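Local coordinates for holo-[acyl-carrier-protein] synthase (Thermotoga maritima, PDB 5XUM) that belongs to the 4'-phosphopantetheinyl transferase superfamily, as an AcpS-type protein with helices packed on mainly antiparallel sheets, in a three-chain assembly, at residues R30-R35 / E40-R45; E50-A55 / K83-F88; D67-E72 / V78-K83; V15-A20 / K36-F41. One frame throughout, in Å; residues are numbered along the deposited sequence.

Contact 1 of 4, residues R30-R35 / E40-R45; sequences RLFLTR and EFIAGR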
# COMPACT_ATOMS: atom_id res chain seq x y z
N ARG A 30 11.17 -19.22 19.63
CA ARG A 30 10.48 -19.14 20.92
C ARG A 30 8.98 -18.95 20.75
O ARG A 30 8.18 -19.51 21.51
CB ARG A 30 11.06 -18.01 21.77
CG ARG A 30 12.34 -18.36 22.51
CD ARG A 30 12.90 -17.17 23.27
NE ARG A 30 13.68 -16.28 22.40
CZ ARG A 30 14.05 -15.05 22.72
NH1 ARG A 30 13.72 -14.52 23.89
NH2 ARG A 30 14.76 -14.33 21.86
N LEU A 31 8.60 -18.17 19.74
CA LEU A 31 7.19 -17.96 19.40
C LEU A 31 6.59 -19.21 18.75
O LEU A 31 5.42 -19.53 18.98
CB LEU A 31 7.05 -16.74 18.48
CG LEU A 31 5.66 -16.19 18.14
CD1 LEU A 31 4.94 -15.66 19.37
CD2 LEU A 31 5.79 -15.10 17.09
N PHE A 32 7.40 -19.91 17.96
CA PHE A 32 7.01 -21.15 17.29
C PHE A 32 6.62 -22.27 18.26
O PHE A 32 5.68 -23.02 18.00
CB PHE A 32 8.15 -21.61 16.36
CG PHE A 32 7.86 -22.88 15.60
CD1 PHE A 32 6.68 -23.04 14.88
CD2 PHE A 32 8.81 -23.90 15.57
CE1 PHE A 32 6.44 -24.21 14.17
CE2 PHE A 32 8.57 -25.07 14.86
CZ PHE A 32 7.38 -25.23 14.16
N LEU A 33 7.34 -22.36 19.38
CA LEU A 33 7.07 -23.36 20.42
C LEU A 33 5.71 -23.15 21.09
O LEU A 33 5.07 -24.11 21.52
CB LEU A 33 8.18 -23.38 21.47
CG LEU A 33 9.59 -23.84 21.06
CD1 LEU A 33 10.61 -23.45 22.12
CD2 LEU A 33 9.64 -25.33 20.78
N THR A 34 5.28 -21.89 21.17
CA THR A 34 4.00 -21.52 21.77
C THR A 34 2.82 -21.88 20.86
O THR A 34 1.71 -22.11 21.33
CB THR A 34 3.94 -20.01 22.08
OG1 THR A 34 5.23 -19.55 22.53
CG2 THR A 34 2.89 -19.70 23.14
N ARG A 35 3.08 -21.93 19.55
CA ARG A 35 2.03 -22.08 18.55
C ARG A 35 1.42 -23.48 18.46
O ARG A 35 2.14 -24.48 18.44
CB ARG A 35 2.52 -21.64 17.17
CG ARG A 35 2.63 -20.13 17.01
CD ARG A 35 1.25 -19.49 17.02
NE ARG A 35 1.24 -18.26 17.80
CZ ARG A 35 1.26 -17.03 17.29
NH1 ARG A 35 1.25 -15.98 18.10
NH2 ARG A 35 1.28 -16.85 15.98
N GLU A 40 1.09 -23.89 9.82
CA GLU A 40 0.60 -22.57 9.44
C GLU A 40 1.59 -21.47 9.80
O GLU A 40 1.80 -20.55 9.01
CB GLU A 40 -0.73 -22.28 10.13
CG GLU A 40 -1.94 -22.88 9.44
CD GLU A 40 -3.18 -22.04 9.66
OE1 GLU A 40 -3.38 -21.54 10.79
OE2 GLU A 40 -3.96 -21.88 8.70
N PHE A 41 2.18 -21.57 10.99
CA PHE A 41 3.12 -20.56 11.47
C PHE A 41 4.33 -20.46 10.55
O PHE A 41 4.74 -19.36 10.18
CB PHE A 41 3.57 -20.86 12.91
CG PHE A 41 4.47 -19.81 13.49
CD1 PHE A 41 3.94 -18.65 14.04
CD2 PHE A 41 5.85 -19.98 13.47
CE1 PHE A 41 4.78 -17.67 14.57
CE2 PHE A 41 6.69 -19.00 14.00
CZ PHE A 41 6.15 -17.85 14.55
N ILE A 42 4.89 -21.61 10.18
CA ILE A 42 6.05 -21.69 9.30
C ILE A 42 5.73 -21.15 7.92
O ILE A 42 6.49 -20.36 7.36
CB ILE A 42 6.59 -23.13 9.20
CG1 ILE A 42 7.03 -23.66 10.57
CG2 ILE A 42 7.73 -23.22 8.18
CD1 ILE A 42 7.97 -22.74 11.33
N ALA A 43 4.59 -21.57 7.38
CA ALA A 43 4.11 -21.11 6.08
C ALA A 43 3.94 -19.59 6.07
O ALA A 43 4.37 -18.91 5.14
CB ALA A 43 2.81 -21.81 5.72
N GLY A 44 3.34 -19.06 7.14
CA GLY A 44 3.12 -17.62 7.28
C GLY A 44 4.41 -16.81 7.36
O GLY A 44 4.52 -15.76 6.73
N ARG A 45 5.38 -17.31 8.12
CA ARG A 45 6.68 -16.64 8.26
C ARG A 45 7.50 -16.69 6.98
O ARG A 45 8.21 -15.73 6.66
CB ARG A 45 7.47 -17.20 9.45
CG ARG A 45 7.41 -16.34 10.71
CD ARG A 45 5.98 -16.08 11.16
NE ARG A 45 5.89 -15.07 12.21
CZ ARG A 45 4.75 -14.56 12.66
NH1 ARG A 45 3.59 -14.96 12.15
NH2 ARG A 45 4.77 -13.65 13.62
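Phe-41 packs against Leu-31, Phe-32 and Arg-35 where helices 26-34 and 38-56, joined by a short turn, form a helical hairpin. The axes of 30-34 and 40-45 run roughly antiparallel, at 143°, and come within 10.7 Å. That gap suits large apolar side chains, and no hydrogen bond spans it.

The aromatic pair is near parallel but slid apart: the planes of Phe-32 and Phe-41 differ by 23° and the ring centroids stand 5.8 Å apart, so the rings overlap little. Each has its CG anti to the backbone N (chi1 -176° for Phe-41), which carries both rings toward each other between the helices. The CA of Phe-32 lies over one face of the Phe-41 ring, and the opposite face receives Arg-45 CD.

Aliphatic groups fill in around the rings. Leu-31 CD2 meets the ring edge of Phe-41, 3.7 Å from CE1, and Arg-35 lays its CG 3.6 Å from Phe-41 CD1. Arginine suits both places, Arg-35 partly exposed and Arg-45 buried, because its apolar methylenes can pack while its guanidinium finds polar partners: Arg-35 NH2 forms a salt bridge with Glu-72, and Arg-45 NH2 donates to Phe-70 O. The Arg-45 guanidinium also lies flat beneath Phe-41 CE1, which stands over its centre.

Ile-42 makes a CH-pi contact, its CD1 held over the Phe-32 face 3.8 Å from the ring centroid and 3.5 Å from Phe-32 CE1.

Contact 2 of 4, residues E50-A55 / K83-F88; sequences EAFFKA and KDFGFF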
# COMPACT_ATOMS: atom_id res chain seq x y z
N GLU A 50 9.43 -13.68 2.29
CA GLU A 50 9.42 -13.56 0.83
C GLU A 50 8.83 -12.22 0.37
O GLU A 50 9.42 -11.54 -0.47
CB GLU A 50 8.63 -14.71 0.19
CG GLU A 50 9.39 -16.03 0.09
CD GLU A 50 10.34 -16.08 -1.09
OE1 GLU A 50 10.01 -16.75 -2.09
OE2 GLU A 50 11.41 -15.44 -1.03
N ALA A 51 7.68 -11.85 0.94
CA ALA A 51 7.07 -10.54 0.67
C ALA A 51 8.00 -9.38 1.04
O ALA A 51 8.07 -8.39 0.30
CB ALA A 51 5.74 -10.41 1.39
N PHE A 52 8.70 -9.50 2.16
CA PHE A 52 9.66 -8.47 2.59
C PHE A 52 10.77 -8.25 1.56
O PHE A 52 11.04 -7.12 1.16
CB PHE A 52 10.24 -8.78 3.97
CG PHE A 52 11.32 -7.81 4.40
CD1 PHE A 52 11.00 -6.52 4.82
CD2 PHE A 52 12.66 -8.20 4.38
CE1 PHE A 52 12.00 -5.63 5.21
CE2 PHE A 52 13.66 -7.31 4.77
CZ PHE A 52 13.33 -6.03 5.19
N PHE A 53 11.41 -9.34 1.13
CA PHE A 53 12.49 -9.23 0.15
C PHE A 53 12.03 -8.77 -1.22
O PHE A 53 12.79 -8.12 -1.94
CB PHE A 53 13.30 -10.53 0.08
CG PHE A 53 14.16 -10.77 1.29
CD1 PHE A 53 15.25 -9.96 1.56
CD2 PHE A 53 13.86 -11.81 2.17
CE1 PHE A 53 16.04 -10.17 2.68
CE2 PHE A 53 14.65 -12.03 3.29
CZ PHE A 53 15.74 -11.21 3.55
N LYS A 54 10.78 -9.08 -1.58
CA LYS A 54 10.16 -8.54 -2.79
C LYS A 54 9.99 -7.02 -2.70
O LYS A 54 10.19 -6.31 -3.69
CB LYS A 54 8.80 -9.20 -3.06
CG LYS A 54 8.86 -10.61 -3.64
CD LYS A 54 7.50 -11.00 -4.21
CE LYS A 54 7.51 -12.39 -4.80
NZ LYS A 54 7.25 -13.43 -3.76
N ALA A 55 9.61 -6.55 -1.52
CA ALA A 55 9.44 -5.11 -1.26
C ALA A 55 10.75 -4.32 -1.35
O ALA A 55 10.74 -3.14 -1.72
CB ALA A 55 8.77 -4.89 0.10
N LYS A 83 19.76 -6.64 10.41
CA LYS A 83 20.69 -6.12 9.41
C LYS A 83 20.10 -4.84 8.83
O LYS A 83 18.91 -4.57 8.99
CB LYS A 83 20.90 -7.17 8.31
CG LYS A 83 22.21 -7.06 7.56
CD LYS A 83 22.45 -8.24 6.63
CE LYS A 83 23.13 -9.40 7.34
NZ LYS A 83 23.51 -10.48 6.38
N ASP A 84 20.94 -4.03 8.18
CA ASP A 84 20.47 -2.86 7.44
C ASP A 84 20.03 -3.26 6.04
O ASP A 84 20.82 -3.77 5.25
CB ASP A 84 21.55 -1.78 7.39
CG ASP A 84 21.66 -0.99 8.69
OD1 ASP A 84 20.67 -0.94 9.45
OD2 ASP A 84 22.74 -0.41 8.94
N PHE A 85 18.75 -3.03 5.74
CA PHE A 85 18.18 -3.34 4.43
C PHE A 85 17.84 -2.09 3.63
O PHE A 85 17.66 -2.15 2.41
CB PHE A 85 16.93 -4.22 4.58
CG PHE A 85 17.19 -5.55 5.23
CD1 PHE A 85 17.76 -6.60 4.52
CD2 PHE A 85 16.85 -5.76 6.57
CE1 PHE A 85 17.99 -7.83 5.12
CE2 PHE A 85 17.09 -6.99 7.17
CZ PHE A 85 17.66 -8.02 6.45
N GLY A 86 17.75 -0.95 4.32
CA GLY A 86 17.41 0.33 3.69
C GLY A 86 17.12 1.39 4.73
O GLY A 86 17.34 1.18 5.93
N PHE A 87 16.63 2.55 4.29
CA PHE A 87 16.31 3.64 5.21
C PHE A 87 14.81 3.84 5.46
O PHE A 87 14.40 4.85 6.03
CB PHE A 87 17.00 4.95 4.81
CG PHE A 87 16.50 5.55 3.52
CD1 PHE A 87 15.61 6.61 3.53
CD2 PHE A 87 16.94 5.06 2.29
CE1 PHE A 87 15.15 7.17 2.35
CE2 PHE A 87 16.48 5.61 1.10
CZ PHE A 87 15.58 6.67 1.13
N PHE A 88 14.00 2.86 5.05
CA PHE A 88 12.58 2.87 5.41
C PHE A 88 12.48 2.80 6.93
O PHE A 88 13.26 2.10 7.58
CB PHE A 88 11.83 1.70 4.75
CG PHE A 88 12.37 0.33 5.10
CD1 PHE A 88 13.37 -0.26 4.33
CD2 PHE A 88 11.88 -0.36 6.20
CE1 PHE A 88 13.87 -1.51 4.66
CE2 PHE A 88 12.38 -1.61 6.54
CZ PHE A 88 13.38 -2.19 5.77
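The backbones of Phe-53, on helix 38-56, and Phe-85, in the irregular loop 83-88, stay well apart, with 9.2 Å between their CA atoms, so long flat side chains must bridge the gap. Phenylalanine suits all four touching positions, three of them buried and Phe-85 partly exposed: it is large enough to reach across and brings no polar group that would need a partner.

Phe-52 and Phe-85 make a T-shaped pair. The edge of Phe-52 points at the face of Phe-85, with planes 85° apart and centroids at 5.2 Å. Its CE2 sits over the centre of the Phe-85 ring, and its CZ comes 3.8 Å from Phe-85 CD2. Such a meeting sets the slightly positive rim hydrogens of one ring against the electron-rich face of the other.

Phe-53 approaches the same ring in an offset edge-to-face manner, with centroids 6.0 Å apart. Its CE1 meets Phe-85 CE1 at 3.9 Å. Within the helix, Phe-52 CD2 lies over the centre of the Phe-53 ring.

Phe-88 closes the group at the edge of Phe-52, its CZ 3.7 Å from Phe-52 CE1. Its CG lies between the backbone N and the carbonyl carbon (chi1 59°), and the ring so placed extends toward the helix.

Val-68 touches Phe-52, Phe-53 and Phe-85, while Leu-107 lies against Phe-52 and Phe-88. Phe-52, Phe-53 and Phe-85 thus form an aromatic cluster at the edge of the hydrophobic core, where the long helix packs against the beta strands and the connecting loop.

Contact 3 of 4, residues D67-E72 / V78-K83; sequences DVEFLE and VLCVHK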
# COMPACT_ATOMS: atom_id res chain seq x y z
N ASP A 67 17.83 -13.16 8.93
CA ASP A 67 18.14 -11.74 9.13
C ASP A 67 16.88 -10.89 9.32
O ASP A 67 16.96 -9.73 9.75
CB ASP A 67 18.94 -11.19 7.94
CG ASP A 67 20.33 -11.78 7.85
OD1 ASP A 67 20.91 -12.12 8.90
OD2 ASP A 67 20.85 -11.90 6.72
N VAL A 68 15.73 -11.47 9.00
CA VAL A 68 14.45 -10.78 9.11
C VAL A 68 13.50 -11.61 9.97
O VAL A 68 13.22 -12.77 9.65
CB VAL A 68 13.81 -10.55 7.73
CG1 VAL A 68 12.56 -9.69 7.84
CG2 VAL A 68 14.80 -9.91 6.77
N GLU A 69 13.02 -11.03 11.06
CA GLU A 69 12.09 -11.72 11.94
C GLU A 69 10.73 -11.05 11.95
O GLU A 69 10.62 -9.83 11.85
CB GLU A 69 12.64 -11.80 13.37
CG GLU A 69 13.67 -12.89 13.57
CD GLU A 69 13.95 -13.14 15.04
OE1 GLU A 69 14.53 -12.25 15.71
OE2 GLU A 69 13.60 -14.24 15.53
N PHE A 70 9.68 -11.87 12.07
CA PHE A 70 8.34 -11.36 12.26
C PHE A 70 7.79 -11.87 13.59
O PHE A 70 7.41 -13.03 13.72
CB PHE A 70 7.43 -11.73 11.08
CG PHE A 70 7.79 -11.02 9.81
CD1 PHE A 70 7.19 -9.81 9.48
CD2 PHE A 70 8.74 -11.55 8.94
CE1 PHE A 70 7.52 -9.14 8.31
CE2 PHE A 70 9.08 -10.89 7.77
CZ PHE A 70 8.46 -9.69 7.45
N LEU A 71 7.80 -10.97 14.57
CA LEU A 71 7.31 -11.27 15.90
C LEU A 71 5.85 -10.85 16.00
O LEU A 71 5.20 -10.59 14.97
CB LEU A 71 8.17 -10.56 16.96
CG LEU A 71 9.69 -10.74 16.84
CD1 LEU A 71 10.42 -9.92 17.89
CD2 LEU A 71 10.08 -12.21 16.92
N GLU A 72 5.31 -10.79 17.22
CA GLU A 72 3.92 -10.40 17.42
C GLU A 72 3.73 -9.41 18.57
O GLU A 72 4.24 -9.62 19.67
CB GLU A 72 3.03 -11.63 17.63
CG GLU A 72 2.74 -12.39 16.35
CD GLU A 72 1.53 -13.31 16.46
OE1 GLU A 72 0.79 -13.23 17.46
OE2 GLU A 72 1.33 -14.12 15.53
N VAL A 78 4.99 -8.14 13.51
CA VAL A 78 5.83 -6.94 13.55
C VAL A 78 7.23 -7.26 13.02
O VAL A 78 7.83 -8.27 13.41
CB VAL A 78 5.92 -6.34 14.97
CG1 VAL A 78 6.70 -5.03 14.96
CG2 VAL A 78 4.53 -6.10 15.56
N LEU A 79 7.74 -6.40 12.14
CA LEU A 79 9.06 -6.59 11.55
C LEU A 79 10.18 -6.33 12.56
O LEU A 79 10.18 -5.31 13.25
CB LEU A 79 9.24 -5.69 10.32
CG LEU A 79 10.59 -5.78 9.59
CD1 LEU A 79 10.63 -6.99 8.68
CD2 LEU A 79 10.90 -4.52 8.80
N CYS A 80 11.12 -7.27 12.62
CA CYS A 80 12.35 -7.11 13.38
C CYS A 80 13.54 -7.38 12.47
O CYS A 80 13.68 -8.47 11.92
CB CYS A 80 12.38 -8.05 14.60
SG CYS A 80 13.89 -7.93 15.60
N VAL A 81 14.39 -6.36 12.30
CA VAL A 81 15.56 -6.47 11.44
C VAL A 81 16.83 -6.72 12.25
O VAL A 81 16.99 -6.18 13.35
CB VAL A 81 15.72 -5.24 10.51
CG1 VAL A 81 14.54 -5.13 9.55
CG2 VAL A 81 15.88 -3.95 11.31
N HIS A 82 17.72 -7.56 11.72
CA HIS A 82 19.01 -7.84 12.34
C HIS A 82 20.13 -7.38 11.45
O HIS A 82 21.30 -7.66 11.70
CB HIS A 82 19.15 -9.33 12.65
CG HIS A 82 18.17 -9.82 13.68
ND1 HIS A 82 18.42 -9.76 15.00
CD2 HIS A 82 16.91 -10.41 13.55
CE1 HIS A 82 17.38 -10.27 15.68
NE2 HIS A 82 16.45 -10.67 14.79
N LYS A 83 19.76 -6.64 10.41
CA LYS A 83 20.69 -6.12 9.41
C LYS A 83 20.10 -4.84 8.83
O LYS A 83 18.91 -4.57 8.99
CB LYS A 83 20.90 -7.17 8.31
CG LYS A 83 22.21 -7.06 7.56
CD LYS A 83 22.45 -8.24 6.63
CE LYS A 83 23.13 -9.40 7.34
NZ LYS A 83 23.51 -10.48 6.38
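Asp-67 OD2 is gripped by two donors, the ammonium of Lys-83 and the backbone N of Ser-64. Lys-83 NZ forms the salt bridge at 3.0 Å and reaches the oxygen from above the carboxylate plane. A bend at chi3 of Lys-83 (-87°) turns the end of the chain back to the acid, and flexible lysine suits this partly exposed end of the strand pair.

A separate polar pair lies on the face that carries Glu-69 and Cys-80: His-82 NE2 donates to Glu-69 OE1 at 2.7 Å. The oxygen lies close to the plane of the imidazole and receives the bond on its anti side, but about 30° out of the carboxylate plane. The other oxygen, OE2, accepts from the backbone N of Glu-28, so both oxygens of this buried acid have partners. Two bonds probably hold the carboxylate's rotation and favour its ionised form.

Between the strands, Glu-69 with Cys-80 and Leu-71 with Val-78 are hydrogen-bonded pairs; Cys-80 N to Glu-69 O measures 2.7 Å. They alternate with the non-hydrogen-bonded pairs Val-68 with Val-81 and Phe-70 with Leu-79. At Phe-70, CA comes 3.3 Å from Val-78 O in a CA-H...O contact.

The face bearing Val-68, Phe-70, Leu-79 and Val-81 is apolar and turns to helix 38-56. Here Leu-79 CD1 fits tightly against Val-68 CG1, at 3.4 Å, and also touches Phe-70 CZ. Branched and aromatic residues suit this buried face of an antiparallel beta hairpin, whose strand 76-81 also pairs in parallel with strand 166-167.

Contact 4 of 4, residues V15-A20 / K36-F41; sequences VPEKFA and KRRREF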
# COMPACT_ATOMS: atom_id res chain seq x y z
N VAL A 15 4.26 -26.78 2.51
CA VAL A 15 5.39 -26.23 3.26
C VAL A 15 5.79 -27.21 4.38
O VAL A 15 4.98 -27.50 5.26
CB VAL A 15 5.07 -24.84 3.87
CG1 VAL A 15 6.25 -24.32 4.68
CG2 VAL A 15 4.71 -23.84 2.78
N PRO A 16 7.03 -27.73 4.33
CA PRO A 16 7.50 -28.66 5.36
C PRO A 16 7.81 -27.96 6.67
O PRO A 16 8.35 -26.85 6.67
CB PRO A 16 8.79 -29.24 4.76
CG PRO A 16 8.78 -28.86 3.31
CD PRO A 16 8.03 -27.57 3.25
N GLU A 17 7.47 -28.61 7.78
CA GLU A 17 7.73 -28.10 9.12
C GLU A 17 9.24 -28.07 9.42
O GLU A 17 9.70 -27.29 10.26
CB GLU A 17 7.00 -28.97 10.16
CG GLU A 17 6.75 -28.29 11.50
CD GLU A 17 5.92 -29.14 12.45
OE1 GLU A 17 6.26 -29.21 13.65
OE2 GLU A 17 4.92 -29.75 12.00
N LYS A 18 9.99 -28.91 8.71
CA LYS A 18 11.45 -28.99 8.84
C LYS A 18 12.18 -27.73 8.37
O LYS A 18 13.37 -27.55 8.65
CB LYS A 18 11.99 -30.22 8.09
CG LYS A 18 11.64 -31.55 8.73
CD LYS A 18 12.04 -32.71 7.83
CE LYS A 18 11.67 -34.05 8.44
NZ LYS A 18 12.05 -35.20 7.57
N PHE A 19 11.47 -26.86 7.65
CA PHE A 19 12.01 -25.58 7.18
C PHE A 19 12.22 -24.58 8.31
O PHE A 19 12.95 -23.59 8.14
CB PHE A 19 11.10 -24.97 6.10
CG PHE A 19 11.33 -25.53 4.72
CD1 PHE A 19 10.74 -24.92 3.62
CD2 PHE A 19 12.15 -26.64 4.51
CE1 PHE A 19 10.93 -25.42 2.34
CE2 PHE A 19 12.35 -27.14 3.23
CZ PHE A 19 11.74 -26.53 2.14
N ALA A 20 11.59 -24.84 9.46
CA ALA A 20 11.71 -24.00 10.66
C ALA A 20 13.15 -23.70 11.04
O ALA A 20 13.48 -22.58 11.43
CB ALA A 20 10.98 -24.65 11.82
N LYS A 36 0.09 -23.52 18.42
CA LYS A 36 -0.66 -24.76 18.28
C LYS A 36 -0.59 -25.27 16.84
O LYS A 36 -0.26 -26.43 16.60
CB LYS A 36 -2.12 -24.55 18.72
CG LYS A 36 -3.03 -25.75 18.53
CD LYS A 36 -4.45 -25.43 18.99
CE LYS A 36 -5.48 -26.28 18.25
NZ LYS A 36 -5.63 -25.86 16.83
N ARG A 37 -0.90 -24.40 15.88
CA ARG A 37 -0.82 -24.74 14.46
C ARG A 37 0.57 -24.41 13.92
O ARG A 37 0.85 -23.28 13.50
CB ARG A 37 -1.93 -24.04 13.67
CG ARG A 37 -3.31 -24.62 13.94
CD ARG A 37 -4.43 -23.63 13.67
NE ARG A 37 -4.66 -23.40 12.25
CZ ARG A 37 -5.39 -24.19 11.46
NH1 ARG A 37 -5.54 -23.89 10.17
NH2 ARG A 37 -5.97 -25.28 11.94
N ARG A 38 1.44 -25.42 13.95
CA ARG A 38 2.86 -25.26 13.64
C ARG A 38 3.13 -25.06 12.15
O ARG A 38 3.94 -24.21 11.77
CB ARG A 38 3.66 -26.45 14.17
CG ARG A 38 3.63 -26.59 15.68
CD ARG A 38 4.29 -27.87 16.16
NE ARG A 38 5.75 -27.76 16.22
CZ ARG A 38 6.43 -27.21 17.23
NH1 ARG A 38 7.75 -27.16 17.18
NH2 ARG A 38 5.79 -26.70 18.28
N ARG A 39 2.44 -25.83 11.31
CA ARG A 39 2.63 -25.77 9.86
C ARG A 39 2.19 -24.43 9.28
O ARG A 39 2.82 -23.90 8.37
CB ARG A 39 1.90 -26.92 9.17
CG ARG A 39 2.55 -27.37 7.87
CD ARG A 39 1.97 -28.69 7.40
NE ARG A 39 2.88 -29.38 6.48
CZ ARG A 39 2.58 -30.50 5.83
NH1 ARG A 39 1.40 -31.08 5.99
NH2 ARG A 39 3.48 -31.04 5.01
N GLU A 40 1.09 -23.89 9.82
CA GLU A 40 0.60 -22.57 9.44
C GLU A 40 1.59 -21.47 9.80
O GLU A 40 1.80 -20.55 9.01
CB GLU A 40 -0.73 -22.28 10.13
CG GLU A 40 -1.94 -22.88 9.44
CD GLU A 40 -3.18 -22.04 9.66
OE1 GLU A 40 -3.38 -21.54 10.79
OE2 GLU A 40 -3.96 -21.88 8.70
N PHE A 41 2.18 -21.57 10.99
CA PHE A 41 3.12 -20.56 11.47
C PHE A 41 4.33 -20.46 10.55
O PHE A 41 4.74 -19.36 10.18
CB PHE A 41 3.57 -20.86 12.91
CG PHE A 41 4.47 -19.81 13.49
CD1 PHE A 41 3.94 -18.65 14.04
CD2 PHE A 41 5.85 -19.98 13.47
CE1 PHE A 41 4.78 -17.67 14.57
CE2 PHE A 41 6.69 -19.00 14.00
CZ PHE A 41 6.15 -17.85 14.55
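Glu-17 and Arg-39, both near the surface, give up the most area to this contact, facing Arg-38 and Val-15 respectively where loop 15-20 approaches the start of helix 38-56.

Glu-17 OE1 takes a salt bridge from Arg-38 NE, 3.0 Å away. The oxygen lies in the guanidinium plane, but the nitrogen comes from above the carboxylate plane, and the two planes stand 51° apart. Glutamate suits the site because its chain, extended beyond CG, carries the acid out to the arginine. The bend at chi3 of Arg-38 turns its guanidinium so that NE meets the acid; the same group makes a cation-pi contact with Phe-32.

Arg-39 uses its NE on a backbone acceptor, Val-15 O, at 3.1 Å. Here too the reach comes from an extended chain, with CG anti to the backbone N (chi1 -151°). The bond is bent, 147° at the hydrogen, and approaches tilted from both planes.

Within 36-41 itself, Arg-37, at the N-cap position, grips Glu-40 side-on.

Behind these polar links, Val-15 packs on Ile-42 and Ala-43, while Ala-20 touches Ile-42 of helix 38-56 and Phe-32 of helix 26-34, which seats the loop after strand 2-11 against both helices.

Contacts 1, 2 and 4 share helix 38-56, and contact 3 supplies the hairpin that follows it in the chain. Contacts 1 and 2 are buried and held by aromatic and aliphatic packing without hydrogen bonds; their centres lie about 21 Å apart. Contact 3, partly buried and nearest the chain centre, adds the backbone ladder of a sheet and meets contact 2 through Val-68, sharing Lys-83 with it. Contact 4 is the most peripheral; there a salt bridge and an arginine-to-backbone hydrogen bond take the place of ring packing. Contacts 1 and 4 share Glu-40 and Phe-41 and have centres only about 6 Å apart, so a locally buried apolar patch passes into a charged surface.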